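Local coordinates for Spermidine/putrescine ABC transporter, periplasmic binding protein (Treponema pallidum, PDB 2V84) that probably binds polyamines such as spermidine and putrescine in the periplasm, as the receptor of an ABC transport system, at residues D210-S218 / A224-T235; L280-D290 / I298-K308. All blocks are in the same frame, centred on the assembly; numbering follows the deposited sequence. Where two conformers were deposited one is given.

Contact 1 of 2, residues D210-S218 / A224-T235; sequences DGYAKSFAS and AHGFAEAFFAET
Y212 lies across the turn where strand 224-226 gives way to helix 228-234. Its OH accepts a nearly straight hydrogen bond from the backbone N of F227, 3.0 Å long (175°). F227 is the N-cap residue of helix 228-234, so the phenol grips the very start of that helix. Chi1 of Y212 is 65°, which sets CG between the backbone N and the carbonyl carbon and swings the ring over the strand. The carbonyl O of H225 sits over the centre of one ring face, 3.8 Å above the plane. G226 CA is 3.7 Å from Y212 CZ.

The F231 ring lies between those of Y212 and F216. Y212 CE1 lies over one face of the F231 ring, toward its rim, with the two planes inclined obliquely. F231 turns an edge toward the face of F216, a T-shaped pair with centroids 5.2 Å apart. F216 reaches it with CG anti to its own backbone N. Its ring also touches I243 of strand 243-246.

The helix backbones come close at alanines. A213 CB packs on A230 CB at 3.9 Å and also touches the A230 carbonyl O. A217 CB is 3.4 Å from the carbonyl O of E234. The long side chain of E234 lays its CG against the backbone of A213 and K214. Its carboxylate ends beside the aliphatic part of K214, while the charged ends stay apart. The axes of helices 212-218 and 228-234 approach to 8.4 Å and cross at -45°. At the centre of the contact is a buried aromatic cluster of Y212, F216 and F231, in a helix-strand-helix unit set against the mixed sheet of this periplasmic solute-binding protein.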
# COMPACT_ATOMS: atom_id res chain seq x y z
N ASP A 210 -4.42 -12.26 -3.10
CA ASP A 210 -5.65 -12.42 -2.31
C ASP A 210 -5.81 -13.70 -1.51
O ASP A 210 -6.63 -13.74 -0.59
CB ASP A 210 -6.91 -12.19 -3.15
CG ASP A 210 -6.77 -12.68 -4.56
OD1 ASP A 210 -6.74 -13.90 -4.77
OD2 ASP A 210 -6.70 -11.82 -5.48
N GLY A 211 -5.08 -14.75 -1.88
CA GLY A 211 -5.16 -16.03 -1.18
C GLY A 211 -3.92 -16.38 -0.37
O GLY A 211 -3.91 -17.41 0.31
N TYR A 212 -2.89 -15.54 -0.46
CA TYR A 212 -1.57 -15.87 0.12
C TYR A 212 -1.59 -15.96 1.63
O TYR A 212 -0.87 -16.76 2.22
CB TYR A 212 -0.50 -14.86 -0.34
CG TYR A 212 -0.71 -13.43 0.15
CD1 TYR A 212 -0.32 -13.05 1.44
CD2 TYR A 212 -1.26 -12.47 -0.68
CE1 TYR A 212 -0.52 -11.73 1.90
CE2 TYR A 212 -1.45 -11.14 -0.24
CZ TYR A 212 -1.08 -10.79 1.06
OH TYR A 212 -1.26 -9.49 1.51
N ALA A 213 -2.42 -15.12 2.27
CA ALA A 213 -2.49 -15.08 3.73
C ALA A 213 -3.17 -16.33 4.29
O ALA A 213 -2.75 -16.87 5.32
CB ALA A 213 -3.20 -13.82 4.21
N LYS A 214 -4.21 -16.79 3.60
CA LYS A 214 -4.89 -18.04 3.96
C LYS A 214 -4.00 -19.25 3.71
O LYS A 214 -3.93 -20.16 4.54
CB LYS A 214 -6.22 -18.20 3.22
CG LYS A 214 -7.14 -19.16 3.91
CD LYS A 214 -8.57 -19.10 3.36
CE LYS A 214 -8.86 -20.32 2.51
NZ LYS A 214 -10.15 -20.96 2.87
N SER A 215 -3.33 -19.24 2.56
CA SER A 215 -2.42 -20.32 2.19
C SER A 215 -1.21 -20.34 3.09
O SER A 215 -0.65 -21.40 3.40
CB SER A 215 -2.00 -20.20 0.72
OG SER A 215 -3.13 -20.32 -0.14
N PHE A 216 -0.80 -19.16 3.55
CA PHE A 216 0.26 -19.09 4.54
C PHE A 216 -0.22 -19.65 5.89
O PHE A 216 0.52 -20.38 6.57
CB PHE A 216 0.83 -17.67 4.65
CG PHE A 216 1.98 -17.56 5.60
CD1 PHE A 216 3.28 -17.76 5.16
CD2 PHE A 216 1.75 -17.32 6.96
CE1 PHE A 216 4.34 -17.70 6.06
CE2 PHE A 216 2.81 -17.25 7.86
CZ PHE A 216 4.10 -17.44 7.41
N ALA A 217 -1.46 -19.34 6.27
CA ALA A 217 -2.03 -19.83 7.53
C ALA A 217 -2.17 -21.35 7.58
O ALA A 217 -1.98 -21.95 8.65
CB ALA A 217 -3.38 -19.15 7.83
N SER A 218 -2.50 -21.98 6.45
CA SER A 218 -2.63 -23.45 6.41
C SER A 218 -1.28 -24.18 6.44
O SER A 218 -1.21 -25.33 6.81
CB SER A 218 -3.42 -23.89 5.17
OG SER A 218 -2.75 -23.51 3.98
N ALA A 224 5.88 -16.13 1.96
CA ALA A 224 5.03 -15.41 1.00
C ALA A 224 5.27 -13.92 1.03
O ALA A 224 5.53 -13.35 2.08
CB ALA A 224 3.54 -15.72 1.24
N HIS A 225 5.17 -13.31 -0.15
CA HIS A 225 5.23 -11.86 -0.31
C HIS A 225 3.84 -11.27 -0.01
O HIS A 225 2.83 -11.80 -0.50
CB HIS A 225 5.60 -11.63 -1.78
CG HIS A 225 5.84 -10.21 -2.16
ND1 HIS A 225 5.73 -9.79 -3.46
CD2 HIS A 225 6.19 -9.11 -1.44
CE1 HIS A 225 6.02 -8.50 -3.54
NE2 HIS A 225 6.30 -8.06 -2.33
N GLY A 226 3.76 -10.21 0.79
CA GLY A 226 2.45 -9.62 1.07
C GLY A 226 2.42 -8.61 2.20
O GLY A 226 3.46 -8.17 2.66
N PHE A 227 1.22 -8.24 2.61
CA PHE A 227 1.06 -7.27 3.68
C PHE A 227 0.92 -7.92 5.04
O PHE A 227 0.19 -8.88 5.23
CB PHE A 227 -0.12 -6.33 3.41
CG PHE A 227 -0.02 -5.60 2.10
CD1 PHE A 227 1.00 -4.70 1.87
CD2 PHE A 227 -0.96 -5.81 1.11
CE1 PHE A 227 1.10 -4.01 0.65
CE2 PHE A 227 -0.89 -5.14 -0.09
CZ PHE A 227 0.14 -4.25 -0.33
N ALA A 228 1.66 -7.36 5.98
CA ALA A 228 1.70 -7.85 7.36
C ALA A 228 0.30 -7.97 7.96
O ALA A 228 -0.02 -8.98 8.61
CB ALA A 228 2.56 -6.92 8.20
N GLU A 229 -0.53 -6.96 7.74
CA GLU A 229 -1.89 -6.99 8.30
C GLU A 229 -2.72 -8.18 7.82
O GLU A 229 -3.58 -8.66 8.55
CB GLU A 229 -2.61 -5.65 8.06
CG GLU A 229 -2.98 -5.31 6.59
CD GLU A 229 -1.88 -4.62 5.83
OE1 GLU A 229 -0.71 -4.61 6.29
OE2 GLU A 229 -2.17 -4.08 4.74
N ALA A 230 -2.49 -8.65 6.59
CA ALA A 230 -3.18 -9.85 6.08
C ALA A 230 -2.67 -11.15 6.71
O ALA A 230 -3.45 -11.99 7.14
CB ALA A 230 -3.08 -9.92 4.56
N PHE A 231 -1.35 -11.33 6.77
CA PHE A 231 -0.78 -12.53 7.39
C PHE A 231 -1.26 -12.67 8.82
O PHE A 231 -1.65 -13.75 9.27
CB PHE A 231 0.76 -12.44 7.37
CG PHE A 231 1.36 -12.58 5.99
CD1 PHE A 231 1.31 -13.81 5.33
CD2 PHE A 231 2.01 -11.52 5.38
CE1 PHE A 231 1.87 -13.97 4.06
CE2 PHE A 231 2.58 -11.67 4.10
CZ PHE A 231 2.50 -12.90 3.44
N PHE A 232 -1.24 -11.56 9.55
CA PHE A 232 -1.54 -11.64 10.98
C PHE A 232 -3.04 -11.70 11.27
O PHE A 232 -3.44 -12.33 12.23
CB PHE A 232 -0.84 -10.51 11.73
CG PHE A 232 0.66 -10.70 11.83
CD1 PHE A 232 1.21 -11.56 12.78
CD2 PHE A 232 1.52 -10.01 10.96
CE1 PHE A 232 2.58 -11.74 12.88
CE2 PHE A 232 2.91 -10.19 11.04
CZ PHE A 232 3.44 -11.05 12.02
N ALA A 233 -3.86 -11.08 10.42
CA ALA A 233 -5.32 -11.19 10.57
C ALA A 233 -5.78 -12.61 10.33
O ALA A 233 -6.72 -13.12 10.99
CB ALA A 233 -6.02 -10.23 9.61
N GLU A 234 -5.09 -13.29 9.42
CA GLU A 234 -5.51 -14.59 8.92
C GLU A 234 -4.95 -15.78 9.69
O GLU A 234 -5.40 -16.92 9.50
CB GLU A 234 -5.12 -14.69 7.46
CG GLU A 234 -5.78 -15.82 6.72
CD GLU A 234 -7.03 -15.39 6.03
OE1 GLU A 234 -7.08 -14.24 5.52
OE2 GLU A 234 -7.97 -16.22 5.98
N THR A 235 -3.95 -15.55 10.53
CA THR A 235 -3.34 -16.62 11.31
C THR A 235 -3.74 -16.45 12.77
O THR A 235 -3.66 -15.33 13.28
CB THR A 235 -1.78 -16.62 11.17
OG1 THR A 235 -1.42 -16.95 9.83
CG2 THR A 235 -1.14 -17.65 12.09

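Contact 2 of 2, residues L280-D290 / I298-K308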
# COMPACT_ATOMS: atom_id res chain seq x y z
N LEU A 280 -7.63 12.24 10.56
CA LEU A 280 -6.34 12.68 11.09
C LEU A 280 -6.37 13.18 12.54
O LEU A 280 -5.34 13.60 13.05
CB LEU A 280 -5.71 13.75 10.19
CG LEU A 280 -5.26 13.30 8.79
CD1 LEU A 280 -4.75 14.51 8.02
CD2 LEU A 280 -4.24 12.19 8.82
N GLU A 281 -7.53 13.14 13.19
CA GLU A 281 -7.59 13.34 14.64
C GLU A 281 -6.79 12.21 15.29
O GLU A 281 -6.98 11.06 14.92
CB GLU A 281 -9.04 13.31 15.12
CG GLU A 281 -9.29 14.15 16.37
CD GLU A 281 -9.15 15.65 16.14
OE1 GLU A 281 -10.01 16.24 15.42
OE2 GLU A 281 -8.20 16.24 16.72
N PRO A 282 -5.87 12.54 16.22
CA PRO A 282 -4.89 11.60 16.80
C PRO A 282 -5.46 10.27 17.30
O PRO A 282 -4.89 9.21 16.99
CB PRO A 282 -4.33 12.40 17.98
CG PRO A 282 -4.39 13.80 17.48
CD PRO A 282 -5.70 13.89 16.78
N ALA A 283 -6.56 10.33 18.06
CA ALA A 283 -7.20 9.12 18.57
C ALA A 283 -7.86 8.29 17.48
O ALA A 283 -7.86 7.05 17.54
CB ALA A 283 -8.21 9.46 19.66
N HIS A 284 -8.40 8.98 16.48
CA HIS A 284 -9.10 8.35 15.36
C HIS A 284 -8.14 7.78 14.33
O HIS A 284 -8.44 6.77 13.70
CB HIS A 284 -10.07 9.35 14.73
CG HIS A 284 -11.20 9.73 15.62
ND1 HIS A 284 -11.12 10.74 16.55
CD2 HIS A 284 -12.45 9.21 15.75
CE1 HIS A 284 -12.26 10.84 17.20
NE2 HIS A 284 -13.09 9.93 16.73
N TYR A 285 -7.00 8.45 14.16
CA TYR A 285 -5.90 7.90 13.36
C TYR A 285 -5.27 6.69 14.05
O TYR A 285 -5.00 5.68 13.40
CB TYR A 285 -4.84 8.94 13.03
CG TYR A 285 -4.01 8.46 11.86
CD1 TYR A 285 -4.53 8.48 10.56
CD2 TYR A 285 -2.74 7.94 12.05
CE1 TYR A 285 -3.80 8.02 9.49
CE2 TYR A 285 -1.99 7.46 10.98
CZ TYR A 285 -2.53 7.50 9.71
OH TYR A 285 -1.81 7.03 8.64
N ALA A 286 -5.08 6.79 15.36
CA ALA A 286 -4.56 5.66 16.12
C ALA A 286 -5.49 4.45 16.05
O ALA A 286 -5.02 3.33 15.93
CB ALA A 286 -4.28 6.04 17.53
N GLU A 287 -6.80 4.68 16.11
CA GLU A 287 -7.78 3.59 15.93
C GLU A 287 -7.68 2.94 14.55
O GLU A 287 -7.85 1.72 14.41
CB GLU A 287 -9.21 4.07 16.23
CG GLU A 287 -10.31 3.06 15.89
CD GLU A 287 -11.71 3.59 16.18
OE1 GLU A 287 -11.85 4.37 17.13
OE2 GLU A 287 -12.67 3.21 15.47
N PHE A 288 -7.39 3.76 13.53
CA PHE A 288 -7.12 3.26 12.19
C PHE A 288 -5.89 2.35 12.18
O PHE A 288 -5.94 1.23 11.66
CB PHE A 288 -6.94 4.42 11.20
CG PHE A 288 -6.24 4.03 9.92
CD1 PHE A 288 -6.82 3.13 9.02
CD2 PHE A 288 -4.99 4.56 9.61
CE1 PHE A 288 -6.17 2.76 7.86
CE2 PHE A 288 -4.33 4.20 8.43
CZ PHE A 288 -4.92 3.30 7.56
N LEU A 289 -4.79 2.82 12.76
CA LEU A 289 -3.54 2.06 12.74
C LEU A 289 -3.67 0.74 13.49
O LEU A 289 -3.18 -0.29 13.03
CB LEU A 289 -2.40 2.88 13.33
CG LEU A 289 -2.08 4.18 12.59
CD1 LEU A 289 -1.13 5.01 13.45
CD2 LEU A 289 -1.51 3.95 11.18
N ASP A 290 -4.35 0.80 14.63
CA ASP A 290 -4.52 -0.35 15.52
C ASP A 290 -5.38 -1.43 14.88
O ASP A 290 -5.28 -2.61 15.25
CB ASP A 290 -5.21 0.09 16.80
CG ASP A 290 -4.29 0.79 17.77
OD1 ASP A 290 -3.07 0.86 17.54
OD2 ASP A 290 -4.81 1.27 18.79
N ILE A 298 3.04 8.23 9.34
CA ILE A 298 2.80 9.58 8.81
C ILE A 298 2.38 10.62 9.84
O ILE A 298 2.38 11.81 9.56
CB ILE A 298 1.71 9.62 7.66
CG1 ILE A 298 0.29 9.43 8.20
CG2 ILE A 298 2.04 8.62 6.55
CD1 ILE A 298 -0.80 9.74 7.20
N HIS A 299 2.03 10.15 11.04
CA HIS A 299 1.28 10.98 11.99
C HIS A 299 2.11 11.19 13.23
O HIS A 299 2.53 10.22 13.89
CB HIS A 299 -0.04 10.27 12.34
CG HIS A 299 -1.09 11.17 12.92
ND1 HIS A 299 -1.03 11.64 14.22
CD2 HIS A 299 -2.25 11.64 12.40
CE1 HIS A 299 -2.10 12.38 14.46
NE2 HIS A 299 -2.85 12.39 13.37
N ARG A 300 2.34 12.45 13.59
CA ARG A 300 3.23 12.72 14.73
C ARG A 300 2.65 12.56 16.13
O ARG A 300 3.41 12.57 17.09
CB ARG A 300 4.11 13.97 14.55
CG ARG A 300 3.53 15.10 13.80
CD ARG A 300 4.51 16.25 13.75
NE ARG A 300 3.83 17.51 14.03
CZ ARG A 300 3.78 18.10 15.22
NH1 ARG A 300 4.38 17.55 16.27
NH2 ARG A 300 3.12 19.23 15.36
N GLU A 301 1.34 12.36 16.24
CA GLU A 301 0.71 12.19 17.54
C GLU A 301 0.21 10.77 17.76
O GLU A 301 0.23 10.28 18.88
CB GLU A 301 -0.47 13.16 17.69
CG GLU A 301 -0.08 14.63 17.66
CD GLU A 301 0.86 14.99 18.77
OE1 GLU A 301 0.40 15.00 19.94
OE2 GLU A 301 2.05 15.27 18.48
N ALA A 302 -0.21 10.11 16.68
CA ALA A 302 -1.03 8.91 16.80
C ALA A 302 -0.44 7.74 17.59
O ALA A 302 -1.18 6.99 18.23
CB ALA A 302 -1.54 8.47 15.46
N ALA A 303 0.88 7.56 17.55
CA ALA A 303 1.52 6.46 18.27
C ALA A 303 1.26 6.47 19.79
O ALA A 303 1.16 5.41 20.42
CB ALA A 303 3.01 6.41 17.97
N ALA A 304 1.13 7.67 20.36
CA ALA A 304 0.87 7.87 21.80
C ALA A 304 -0.53 7.42 22.22
O ALA A 304 -0.82 7.24 23.43
CB ALA A 304 1.06 9.34 22.15
N TYR A 305 -1.39 7.23 21.22
CA TYR A 305 -2.81 6.97 21.39
C TYR A 305 -3.12 5.53 21.01
O TYR A 305 -4.26 5.09 21.16
CB TYR A 305 -3.59 7.91 20.46
CG TYR A 305 -3.62 9.37 20.87
CD1 TYR A 305 -2.55 10.22 20.61
CD2 TYR A 305 -4.75 9.91 21.49
CE1 TYR A 305 -2.59 11.56 20.98
CE2 TYR A 305 -4.79 11.25 21.86
CZ TYR A 305 -3.72 12.07 21.61
OH TYR A 305 -3.78 13.40 21.98
N GLN A 306 -2.13 4.83 20.48
CA GLN A 306 -2.32 3.46 19.99
C GLN A 306 -2.38 2.44 21.13
O GLN A 306 -1.68 2.56 22.13
CB GLN A 306 -1.22 3.09 19.01
CG GLN A 306 -1.35 3.74 17.64
CD GLN A 306 -0.33 3.21 16.64
OE1 GLN A 306 0.66 3.86 16.36
NE2 GLN A 306 -0.57 2.02 16.14
N LYS A 307 -3.22 1.43 20.93
CA LYS A 307 -3.34 0.31 21.85
C LYS A 307 -2.60 -0.93 21.33
O LYS A 307 -2.35 -1.86 22.09
CB LYS A 307 -4.82 -0.04 22.10
CG LYS A 307 -5.72 1.13 22.53
CD LYS A 307 -5.33 1.69 23.89
CE LYS A 307 -6.38 2.66 24.43
NZ LYS A 307 -6.41 3.94 23.64
N LYS A 308 -2.27 -0.94 20.04
CA LYS A 308 -1.68 -2.12 19.43
C LYS A 308 -0.20 -1.92 19.07
O LYS A 308 0.19 -0.90 18.48
CB LYS A 308 -2.50 -2.56 18.20
CG LYS A 308 -2.11 -3.93 17.65
CD LYS A 308 -3.12 -4.47 16.64
CE LYS A 308 -2.61 -5.77 16.02
NZ LYS A 308 -2.23 -6.80 17.06
O HOH W 1 0.77 6.33 9.44
O HOH W 2 -6.11 3.58 19.88
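D290, H299 and P282 hold a helix-loop contact in the solute-binding fold, where segment 298-308 runs alongside helix 282-292 in the same direction. D290 binds residues 306-308 with both carboxylate oxygens. OD2 takes the backbone N of K307 on its syn side at 2.7 Å. OD1 accepts from K308 N and from Q306 NE2, which arrive from opposite faces of the carboxylate plane. Q306 NE2 also donates to the carbonyl O of F294. A water joins D290 OD2 to the carbonyl O of Y305.

P282, the first residue of the helix, puts CB over the face of the Y305 ring, 3.7 Å from its centroid, a CH-pi contact. On its other flank P282 CA meets H299 CE1. A302 CB faces the helix and touches Y285 CD2 at the ring edge.

The H299 ring slides past that of Y285, planes 13° apart, with little overlap. Its ND1 accepts from the backbone N of E301, which helps fix the ring's rotation. The other ring nitrogen, NE2, donates to the carbonyl O of L280 at 2.8 Å, almost straight (175°) and in the ring plane.

Contact 1 comes wholly before contact 2 in the sequence, and the two do not touch. Their centres are 24 Å apart and their nearest atoms about 7 Å. Both contacts rest on strand 125-137: F231 and F227 of contact 1 lie against A135 and A132, while I298 and Y285 of contact 2 lie against L129 and Y128. Loop residue F294 also meets both, touching E229 and L289. Contact 1 is the one near the pocket. The side chain of H225 is about 4 Å from that of E168, a predicted spermidine-binding residue, and the side chain of F227 is about 4 Å from a bound MES molecule, probably from crystallisation. Contact 2 lies away from that site.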